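Local structure of agmatine ureohydrolase (Thermoplasma volcanium GSS1, 3PZL) at residues G122-T127 with Y225-M230; V266-V271 with Q291-S296; A238-T243 with L276-N281; P43-S48 with G53-P58. The protein probably hydrolyses agmatine to putrescine and urea, using a pair of manganese ions in each subunit, as expected of an agmatinase of the arginase family. All coordinates share one frame; numbering follows the deposited sequence.

Contact 1: residues G122-T127 with Y225-M230; sequences GEHSIT and YISVDM. With MN (manganese (II) ion), chain F; MN (manganese (II) ion), chain G.
H124 and D229 meet at a manganese ion, and the contact illustrates how a loop and a strand end become joined through metal. In the metal bonds, H124 ND1 lies 2.4 Å from the chain F manganese ion and D229 OD2 lies 2.1 Å from the same ion. D229 OD2 is also a bridge, reaching the chain G manganese ion at 2.4 Å. The two ligand groups cross almost at right angles, imidazole and carboxylate planes 88° apart, and the 2.8 Å between H124 ND1 and D229 OD2 reflects their common ion, not a hydrogen bond. With CG anti to the backbone N (chi1 -157°), the H124 ring reaches over to the strand.

The hydrogen bonds act on the other side of that ring. H124 NE2 donates to S227 OG at 3.2 Å, a bent bond with the acceptor tilted 22° out of the ring plane, which limits rotation of the imidazole. S227 OG in turn bonds to D269, whose carboxylate also takes T127 OG1 and the Y225 hydroxyl, so the second shell that positions the histidine is buried and itself tied down.

D144 and D148 complete the ligands of the chain F ion, while D144, H146 and D231 join D229 at the other. This is the binuclear manganese site of the arginase family, set at the C-terminal ends of parallel strands.

Contact 2: residues V266-V271 with Q291-S296; sequences VGFDIV and QVFIAS
Strand 267-271 and the 291-296 part of helix 281-303 come nearest at F268 and F293, whose CA atoms are 8.2 Å apart. This is the layered packing of the α/β arginase fold, in which helix 281-303 lies against the parallel sheet, and between these two segments the contact is a single aromatic pair.

The rings of F268 and F293 form an offset stack, centroids 4.7 Å apart and planes only 16° from parallel; F268 carries CG anti to the backbone N (chi1 -174°), which directs its ring onto that of F293. The two side chains slide past each other in opposite directions, so each ring lies over a face of its partner but toward the rim: F268 CD2 comes 3.6 Å from F293 CG, and on the same edge F268 CE2 rests 3.7 Å from F293 CB. The stack does not stop at the rings. F268 CB sits over the face of F293 in a CH-pi contact, 4.0 Å from the ring centroid and 15° off its normal.

I258 of helix 251-261 packs against both phenylalanines, and I116 of strand 116-121 touches F293. A leucine in place of F293 has no flat face, and the F268 ring and CB would probably be left without their stacking partner.

On the helix, V292 O accepts from S296 N and also from S296 OG, the latter at 2.8 Å.

Contact 3: residues A238-T243 with L276-N281; sequences APAVGT and LYDNGN
A240 and D278 make the closest approach of these two loops: the A240 methyl carbon CB lies 3.7 Å from D278 CG, against the carboxylate. Beside it, A240 CB meets Y277 CB at 4.0 Å, so the methyl touches both the first side-chain carbon of Y277 and the carboxylate of D278, while the Y277 ring leads away from the contact. P239 is a looser neighbour, its CD 4.4 Å from D278 OD2.

The carboxylate is placed by its own loop. D278 CG sits between the backbone N and the carbonyl carbon (chi1 76°), and from there OD1 accepts from G280 N at 2.8 Å, the donor standing 72° out of the carboxylate plane. D278 OD2 bonds T282 OG1, which also takes the A240 amide, so one hydroxyl serves both loops. An alanine in place of D278 is likely to leave the G280 amide and T282 without their carboxylate partner and the methyl of A240 with less to rest on.

Farther out, N279 ND2 bonds Y277 O of a neighbouring subunit, and N281 ND2 bonds P239 O of that same subunit. The D278-to-G280 bond is an Asx turn, here leading into helix 281-303 at a subunit interface.

Contact 4: residues P43-S48 with G53-P58; sequences PFDNTS and GSKYAP
D45 holds the backbone of 53-55 through one carboxylate oxygen. D45 OD2 accepts from G53 N at 3.1 Å on its syn lone pair, N-H...O angle 147°. The same oxygen takes a second, weak bond from K55 N at 3.3 Å, straighter at 171°. Two amides on one acceptor, one of them weakly, would restrain the carboxylate against the turn, and D45 OD1 lies 3.7 Å from S54 CB.

The loop that presents D45 is folded on itself. D45 O receives S48 N at 3.0 Å, and E123, from the loop that carries the manganese ligand H124, bonds S48 OG through OE2. On the other side, Y56 N to G53 O and A57 N to S54 O begin to coil the chain toward helix 57-65. The contact thus lies in the connection from strand 37-42 to helix 57-65, a β-α link at the C-terminal end of the strand as in other α/β sheets, with D45 drawing the two ends of the loop together.

The K55 side chain runs extended beyond CG, yet its NZ stays 5.9 Å from D45 OD2, so the charges are near without touching. P43 CB sits against the K55 carbonyl, 4.3 Å from K55 CB. F44 turns away from the segment 53-58, with the amide N of N46 3.7 Å above the centre of its ring.

In the fold
Along the chain, contact 4 closes first, contact 1 opens next, and contacts 3 and 2 interleave afterwards, 238-243 preceding 266-271. Contacts 1 and 2 share the parallel sheet, since strands 223-229 and 265-271 are neighbours in it; their centres lie about 12 Å apart, and D269 of strand 265-271 connects them. The centre of contact 4 is also about 12 Å from that of contact 1, tied to it through E123. Contact 3 has its centre about 16 Å from that of contact 1 and touches contact 4 through L276. The centre of contact 2 is about 20 Å from those of contacts 3 and 4. Contacts 1 and 2 are buried within the subunit, while contacts 3 and 4 reach neighbouring subunits.

Contact 1: residues G122-T127 with Y225-M230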
# COMPACT_ATOMS: atom_id res chain seq x y z
N GLY B 122 -12.88 -17.78 6.41
CA GLY B 122 -12.49 -17.20 5.18
C GLY B 122 -13.74 -17.30 4.32
O GLY B 122 -14.70 -16.52 4.50
N GLU B 123 -13.74 -18.28 3.40
CA GLU B 123 -14.82 -18.44 2.40
C GLU B 123 -16.18 -18.70 3.01
O GLU B 123 -16.29 -18.98 4.20
CB GLU B 123 -14.57 -19.61 1.49
CG GLU B 123 -13.46 -19.44 0.56
CD GLU B 123 -13.32 -20.62 -0.33
OE1 GLU B 123 -14.01 -21.64 -0.12
OE2 GLU B 123 -12.50 -20.51 -1.27
N HIS B 124 -17.19 -18.62 2.15
CA HIS B 124 -18.58 -18.81 2.54
C HIS B 124 -18.95 -20.29 2.56
O HIS B 124 -19.95 -20.67 3.16
CB HIS B 124 -19.54 -18.05 1.62
CG HIS B 124 -20.86 -17.74 2.25
ND1 HIS B 124 -21.79 -16.90 1.65
CD2 HIS B 124 -21.39 -18.15 3.43
CE1 HIS B 124 -22.85 -16.83 2.43
NE2 HIS B 124 -22.65 -17.59 3.51
N SER B 125 -18.15 -21.12 1.93
CA SER B 125 -18.52 -22.51 1.83
C SER B 125 -18.39 -23.23 3.16
O SER B 125 -18.91 -24.33 3.29
CB SER B 125 -17.71 -23.22 0.77
OG SER B 125 -16.32 -23.11 1.07
N ILE B 126 -17.74 -22.64 4.14
CA ILE B 126 -17.72 -23.26 5.45
C ILE B 126 -19.09 -23.32 6.10
O ILE B 126 -19.33 -24.16 6.98
CB ILE B 126 -16.74 -22.58 6.37
CG1 ILE B 126 -17.11 -21.11 6.58
CG2 ILE B 126 -15.35 -22.68 5.79
CD1 ILE B 126 -16.27 -20.39 7.61
N THR B 127 -19.99 -22.42 5.68
CA THR B 127 -21.38 -22.32 6.16
C THR B 127 -22.17 -23.60 5.91
O THR B 127 -22.93 -24.03 6.75
CB THR B 127 -22.09 -21.09 5.54
OG1 THR B 127 -21.55 -19.92 6.13
CG2 THR B 127 -23.54 -21.06 5.82
N TYR B 225 -30.37 -19.27 12.08
CA TYR B 225 -28.93 -19.25 11.99
C TYR B 225 -28.64 -18.08 11.06
O TYR B 225 -29.30 -17.93 10.01
CB TYR B 225 -28.38 -20.58 11.46
CG TYR B 225 -26.88 -20.59 11.32
CD1 TYR B 225 -26.27 -20.06 10.19
CD2 TYR B 225 -26.06 -21.13 12.33
CE1 TYR B 225 -24.88 -20.04 10.06
CE2 TYR B 225 -24.67 -21.12 12.21
CZ TYR B 225 -24.08 -20.58 11.07
OH TYR B 225 -22.72 -20.53 10.90
N ILE B 226 -27.67 -17.24 11.45
CA ILE B 226 -27.34 -16.05 10.67
C ILE B 226 -25.98 -16.18 10.04
O ILE B 226 -24.98 -16.32 10.73
CB ILE B 226 -27.36 -14.77 11.51
CG1 ILE B 226 -28.62 -14.71 12.38
CG2 ILE B 226 -27.28 -13.56 10.58
CD1 ILE B 226 -28.71 -13.51 13.25
N SER B 227 -25.95 -16.12 8.72
CA SER B 227 -24.70 -16.18 7.98
C SER B 227 -24.44 -14.88 7.20
O SER B 227 -25.23 -14.52 6.29
CB SER B 227 -24.71 -17.36 7.04
OG SER B 227 -23.41 -17.54 6.57
N VAL B 228 -23.37 -14.17 7.56
CA VAL B 228 -23.07 -12.89 6.95
C VAL B 228 -21.89 -12.96 5.96
O VAL B 228 -20.71 -13.08 6.36
CB VAL B 228 -22.80 -11.84 7.98
CG1 VAL B 228 -22.71 -10.52 7.33
CG2 VAL B 228 -23.88 -11.80 8.97
N ASP B 229 -22.22 -12.93 4.66
CA ASP B 229 -21.22 -12.88 3.60
C ASP B 229 -20.89 -11.40 3.48
O ASP B 229 -21.71 -10.57 3.10
CB ASP B 229 -21.83 -13.38 2.31
CG ASP B 229 -20.81 -13.58 1.19
OD1 ASP B 229 -19.87 -12.76 1.10
OD2 ASP B 229 -20.98 -14.53 0.38
N MSE B 230 -19.66 -11.08 3.82
CA MSE B 230 -19.31 -9.71 4.13
C MSE B 230 -19.50 -8.79 2.93
O MSE B 230 -19.64 -7.57 3.10
CB MSE B 230 -17.89 -9.70 4.60
CG MSE B 230 -17.54 -8.56 5.45
SE MSE B 230 -18.36 -8.51 7.25
CE MSE B 230 -17.49 -6.78 7.71
MN MN F . -21.26 -16.32 -0.64
MN MN G . -21.10 -13.23 -1.69

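Contact 2: residues V266-V271 with Q291-S296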
# COMPACT_ATOMS: atom_id res chain seq x y z
N VAL B 266 -29.31 -19.50 16.81
CA VAL B 266 -28.62 -20.67 17.38
C VAL B 266 -27.15 -20.68 17.02
O VAL B 266 -26.36 -21.35 17.67
CB VAL B 266 -29.26 -22.01 16.96
CG1 VAL B 266 -30.71 -22.11 17.49
CG2 VAL B 266 -29.17 -22.22 15.44
N GLY B 267 -26.80 -19.92 15.99
CA GLY B 267 -25.42 -19.84 15.52
C GLY B 267 -25.21 -18.64 14.62
O GLY B 267 -26.16 -18.11 14.06
N PHE B 268 -23.95 -18.25 14.46
CA PHE B 268 -23.60 -17.07 13.71
C PHE B 268 -22.26 -17.23 12.99
O PHE B 268 -21.37 -17.91 13.47
CB PHE B 268 -23.55 -15.90 14.69
CG PHE B 268 -23.33 -14.56 14.04
CD1 PHE B 268 -23.95 -14.24 12.86
CD2 PHE B 268 -22.54 -13.58 14.67
CE1 PHE B 268 -23.77 -12.99 12.27
CE2 PHE B 268 -22.35 -12.31 14.09
CZ PHE B 268 -22.98 -12.02 12.88
N ASP B 269 -22.12 -16.58 11.84
CA ASP B 269 -20.82 -16.53 11.17
C ASP B 269 -20.57 -15.30 10.32
O ASP B 269 -21.51 -14.58 9.96
CB ASP B 269 -20.54 -17.81 10.38
CG ASP B 269 -21.36 -17.93 9.11
OD1 ASP B 269 -21.67 -16.93 8.45
OD2 ASP B 269 -21.67 -19.08 8.76
N ILE B 270 -19.29 -15.03 10.05
CA ILE B 270 -18.84 -13.87 9.27
C ILE B 270 -17.78 -14.35 8.29
O ILE B 270 -16.85 -15.02 8.71
CB ILE B 270 -18.28 -12.72 10.17
CG1 ILE B 270 -19.27 -12.39 11.30
CG2 ILE B 270 -17.95 -11.46 9.34
CD1 ILE B 270 -18.70 -11.57 12.44
N VAL B 271 -17.93 -14.04 7.01
CA VAL B 271 -17.10 -14.65 5.99
C VAL B 271 -16.85 -13.78 4.77
O VAL B 271 -17.56 -12.83 4.51
CB VAL B 271 -17.71 -15.99 5.49
CG1 VAL B 271 -17.88 -16.97 6.63
CG2 VAL B 271 -19.05 -15.76 4.76
N GLN B 291 -19.60 -8.10 18.17
CA GLN B 291 -19.97 -7.55 19.45
C GLN B 291 -21.46 -7.37 19.47
O GLN B 291 -22.14 -7.74 20.43
CB GLN B 291 -19.30 -6.20 19.69
CG GLN B 291 -17.86 -6.28 20.14
CD GLN B 291 -17.43 -5.04 20.88
OE1 GLN B 291 -17.80 -3.90 20.53
NE2 GLN B 291 -16.63 -5.25 21.92
N VAL B 292 -21.98 -6.81 18.37
CA VAL B 292 -23.39 -6.52 18.25
C VAL B 292 -24.26 -7.77 18.41
O VAL B 292 -25.32 -7.73 19.04
CB VAL B 292 -23.68 -5.79 16.91
CG1 VAL B 292 -25.14 -5.93 16.49
CG2 VAL B 292 -23.31 -4.36 17.04
N PHE B 293 -23.85 -8.89 17.83
CA PHE B 293 -24.61 -10.10 17.98
C PHE B 293 -24.69 -10.54 19.44
O PHE B 293 -25.79 -10.76 19.96
CB PHE B 293 -24.01 -11.20 17.15
CG PHE B 293 -24.59 -12.53 17.41
CD1 PHE B 293 -25.69 -12.96 16.70
CD2 PHE B 293 -24.05 -13.36 18.36
CE1 PHE B 293 -26.22 -14.21 16.92
CE2 PHE B 293 -24.60 -14.61 18.59
CZ PHE B 293 -25.67 -15.04 17.87
N ILE B 294 -23.54 -10.67 20.09
CA ILE B 294 -23.50 -11.12 21.47
C ILE B 294 -24.25 -10.14 22.37
O ILE B 294 -25.14 -10.55 23.11
CB ILE B 294 -22.03 -11.37 21.97
CG1 ILE B 294 -21.39 -12.53 21.21
CG2 ILE B 294 -21.97 -11.66 23.43
CD1 ILE B 294 -19.95 -12.68 21.49
N ALA B 295 -23.90 -8.85 22.28
CA ALA B 295 -24.46 -7.84 23.16
C ALA B 295 -25.96 -7.75 23.04
O ALA B 295 -26.66 -7.77 24.05
CB ALA B 295 -23.79 -6.45 22.94
N SER B 296 -26.48 -7.65 21.83
CA SER B 296 -27.93 -7.48 21.69
C SER B 296 -28.68 -8.72 22.13
O SER B 296 -29.83 -8.63 22.58
CB SER B 296 -28.31 -7.14 20.26
OG SER B 296 -28.08 -8.26 19.45

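Contact 3: residues A238-T243 with L276-N281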
# COMPACT_ATOMS: atom_id res chain seq x y z
N ALA B 238 -17.26 -1.99 3.73
CA ALA B 238 -16.42 -3.20 3.77
C ALA B 238 -15.56 -3.27 2.49
O ALA B 238 -15.83 -4.08 1.61
CB ALA B 238 -17.31 -4.44 3.87
N PRO B 239 -14.55 -2.40 2.36
CA PRO B 239 -13.71 -2.32 1.16
C PRO B 239 -12.95 -3.61 0.80
O PRO B 239 -12.52 -3.77 -0.34
CB PRO B 239 -12.66 -1.27 1.54
CG PRO B 239 -13.27 -0.48 2.63
CD PRO B 239 -14.19 -1.38 3.36
N ALA B 240 -12.74 -4.48 1.77
CA ALA B 240 -11.80 -5.57 1.61
C ALA B 240 -12.49 -6.92 1.41
O ALA B 240 -11.91 -7.97 1.65
CB ALA B 240 -10.91 -5.62 2.79
N VAL B 241 -13.74 -6.92 0.99
CA VAL B 241 -14.39 -8.18 0.66
C VAL B 241 -13.78 -8.84 -0.60
O VAL B 241 -13.22 -8.16 -1.48
CB VAL B 241 -15.90 -7.97 0.50
CG1 VAL B 241 -16.49 -7.59 1.84
CG2 VAL B 241 -16.18 -6.89 -0.52
N GLY B 242 -13.91 -10.17 -0.69
CA GLY B 242 -13.27 -10.96 -1.75
C GLY B 242 -13.84 -10.72 -3.14
O GLY B 242 -13.12 -10.82 -4.13
N THR B 243 -15.14 -10.40 -3.21
CA THR B 243 -15.79 -10.06 -4.48
C THR B 243 -16.72 -8.82 -4.32
O THR B 243 -17.93 -8.96 -4.05
CB THR B 243 -16.62 -11.27 -5.05
OG1 THR B 243 -17.87 -11.37 -4.35
CG2 THR B 243 -15.85 -12.61 -4.94
N LEU B 276 -5.86 -8.36 3.61
CA LEU B 276 -4.76 -7.89 2.75
C LEU B 276 -5.16 -6.69 1.88
O LEU B 276 -4.28 -5.90 1.42
CB LEU B 276 -4.24 -9.01 1.83
CG LEU B 276 -3.82 -10.34 2.52
CD1 LEU B 276 -3.50 -11.48 1.52
CD2 LEU B 276 -2.66 -10.13 3.51
N TYR B 277 -6.46 -6.53 1.69
CA TYR B 277 -6.97 -5.52 0.78
C TYR B 277 -7.35 -4.18 1.36
O TYR B 277 -7.80 -3.32 0.61
CB TYR B 277 -8.10 -6.06 -0.05
CG TYR B 277 -7.60 -6.97 -1.15
CD1 TYR B 277 -7.33 -8.33 -0.88
CD2 TYR B 277 -7.38 -6.47 -2.46
CE1 TYR B 277 -6.86 -9.17 -1.87
CE2 TYR B 277 -6.92 -7.31 -3.48
CZ TYR B 277 -6.65 -8.66 -3.17
OH TYR B 277 -6.20 -9.49 -4.15
N ASP B 278 -7.14 -3.98 2.67
CA ASP B 278 -7.29 -2.64 3.27
C ASP B 278 -6.39 -2.50 4.48
O ASP B 278 -5.56 -3.36 4.73
CB ASP B 278 -8.76 -2.28 3.61
CG ASP B 278 -9.28 -2.99 4.88
OD1 ASP B 278 -8.55 -3.75 5.55
OD2 ASP B 278 -10.47 -2.78 5.23
N ASN B 279 -6.56 -1.41 5.23
CA ASN B 279 -5.74 -1.14 6.41
C ASN B 279 -6.35 -1.56 7.73
O ASN B 279 -5.79 -1.28 8.79
CB ASN B 279 -5.36 0.33 6.47
CG ASN B 279 -4.14 0.61 5.63
OD1 ASN B 279 -3.19 -0.20 5.57
ND2 ASN B 279 -4.14 1.77 4.99
N GLY B 280 -7.51 -2.22 7.69
CA GLY B 280 -8.09 -2.74 8.92
C GLY B 280 -9.55 -2.39 9.12
O GLY B 280 -10.22 -2.99 9.97
N ASN B 281 -10.09 -1.46 8.31
CA ASN B 281 -11.44 -1.00 8.57
C ASN B 281 -12.47 -2.09 8.38
O ASN B 281 -13.51 -2.11 9.05
CB ASN B 281 -11.79 0.28 7.80
CG ASN B 281 -11.03 1.53 8.36
OD1 ASN B 281 -10.33 1.46 9.38
ND2 ASN B 281 -11.16 2.66 7.67

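Contact 4: residues P43-S48 with G53-P58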
# COMPACT_ATOMS: atom_id res chain seq x y z
N PRO B 43 -9.59 -21.07 8.70
CA PRO B 43 -8.85 -20.35 7.68
C PRO B 43 -8.83 -21.07 6.35
O PRO B 43 -7.80 -21.62 5.94
CB PRO B 43 -7.43 -20.28 8.27
CG PRO B 43 -7.41 -21.25 9.40
CD PRO B 43 -8.72 -21.92 9.52
N PHE B 44 -9.96 -21.08 5.66
CA PHE B 44 -10.05 -21.84 4.41
C PHE B 44 -10.49 -20.96 3.26
O PHE B 44 -11.37 -20.12 3.39
CB PHE B 44 -10.95 -23.06 4.54
CG PHE B 44 -11.20 -23.74 3.24
CD1 PHE B 44 -10.30 -24.68 2.77
CD2 PHE B 44 -12.32 -23.44 2.47
CE1 PHE B 44 -10.52 -25.32 1.57
CE2 PHE B 44 -12.54 -24.06 1.28
CZ PHE B 44 -11.64 -25.01 0.83
N ASP B 45 -9.91 -21.22 2.09
CA ASP B 45 -9.85 -20.20 1.06
C ASP B 45 -9.85 -20.81 -0.32
O ASP B 45 -9.99 -20.08 -1.31
CB ASP B 45 -8.50 -19.49 1.23
CG ASP B 45 -8.57 -18.10 0.82
OD1 ASP B 45 -9.60 -17.78 0.15
OD2 ASP B 45 -7.62 -17.32 1.16
N ASN B 46 -9.64 -22.12 -0.38
CA ASN B 46 -9.19 -22.77 -1.59
C ASN B 46 -10.31 -23.05 -2.58
O ASN B 46 -10.38 -24.12 -3.20
CB ASN B 46 -8.41 -24.05 -1.25
CG ASN B 46 -7.35 -24.35 -2.27
OD1 ASN B 46 -6.65 -23.44 -2.72
ND2 ASN B 46 -7.25 -25.62 -2.65
N THR B 47 -11.18 -22.07 -2.73
CA THR B 47 -12.17 -22.12 -3.78
C THR B 47 -12.40 -20.70 -4.32
O THR B 47 -13.18 -20.50 -5.26
CB THR B 47 -13.50 -22.82 -3.28
OG1 THR B 47 -13.94 -23.80 -4.22
CG2 THR B 47 -14.60 -21.85 -3.04
N SER B 48 -11.70 -19.73 -3.72
CA SER B 48 -11.94 -18.31 -3.97
C SER B 48 -11.12 -17.82 -5.15
O SER B 48 -9.91 -17.96 -5.17
CB SER B 48 -11.60 -17.46 -2.74
OG SER B 48 -12.54 -17.64 -1.70
N GLY B 53 -7.01 -14.36 0.31
CA GLY B 53 -6.63 -13.86 1.64
C GLY B 53 -7.65 -14.03 2.76
O GLY B 53 -7.34 -13.77 3.91
N SER B 54 -8.87 -14.49 2.45
CA SER B 54 -9.82 -14.89 3.51
C SER B 54 -9.19 -15.69 4.66
O SER B 54 -9.48 -15.41 5.82
CB SER B 54 -10.93 -15.75 2.93
OG SER B 54 -11.95 -14.92 2.51
N LYS B 55 -8.36 -16.69 4.33
CA LYS B 55 -7.62 -17.44 5.34
C LYS B 55 -7.17 -16.59 6.54
O LYS B 55 -7.16 -17.08 7.65
CB LYS B 55 -6.36 -18.09 4.73
CG LYS B 55 -6.61 -19.08 3.60
CD LYS B 55 -5.35 -19.89 3.16
CE LYS B 55 -5.79 -21.23 2.42
NZ LYS B 55 -4.73 -22.32 2.34
N TYR B 56 -6.77 -15.33 6.32
CA TYR B 56 -6.16 -14.54 7.39
C TYR B 56 -7.20 -13.69 8.12
O TYR B 56 -6.85 -12.91 9.03
CB TYR B 56 -5.00 -13.63 6.88
CG TYR B 56 -3.94 -14.35 6.08
CD1 TYR B 56 -3.09 -15.30 6.69
CD2 TYR B 56 -3.78 -14.11 4.72
CE1 TYR B 56 -2.12 -15.99 5.97
CE2 TYR B 56 -2.80 -14.78 3.98
CZ TYR B 56 -1.97 -15.72 4.61
OH TYR B 56 -1.01 -16.38 3.85
N ALA B 57 -8.47 -13.84 7.75
CA ALA B 57 -9.50 -12.99 8.36
C ALA B 57 -9.59 -13.20 9.88
O ALA B 57 -9.59 -12.22 10.62
CB ALA B 57 -10.83 -13.19 7.68
N PRO B 58 -9.65 -14.45 10.34
CA PRO B 58 -9.86 -14.64 11.76
C PRO B 58 -8.72 -14.04 12.56
O PRO B 58 -8.95 -13.40 13.59
CB PRO B 58 -9.92 -16.16 11.92
CG PRO B 58 -10.32 -16.66 10.63
CD PRO B 58 -9.63 -15.74 9.64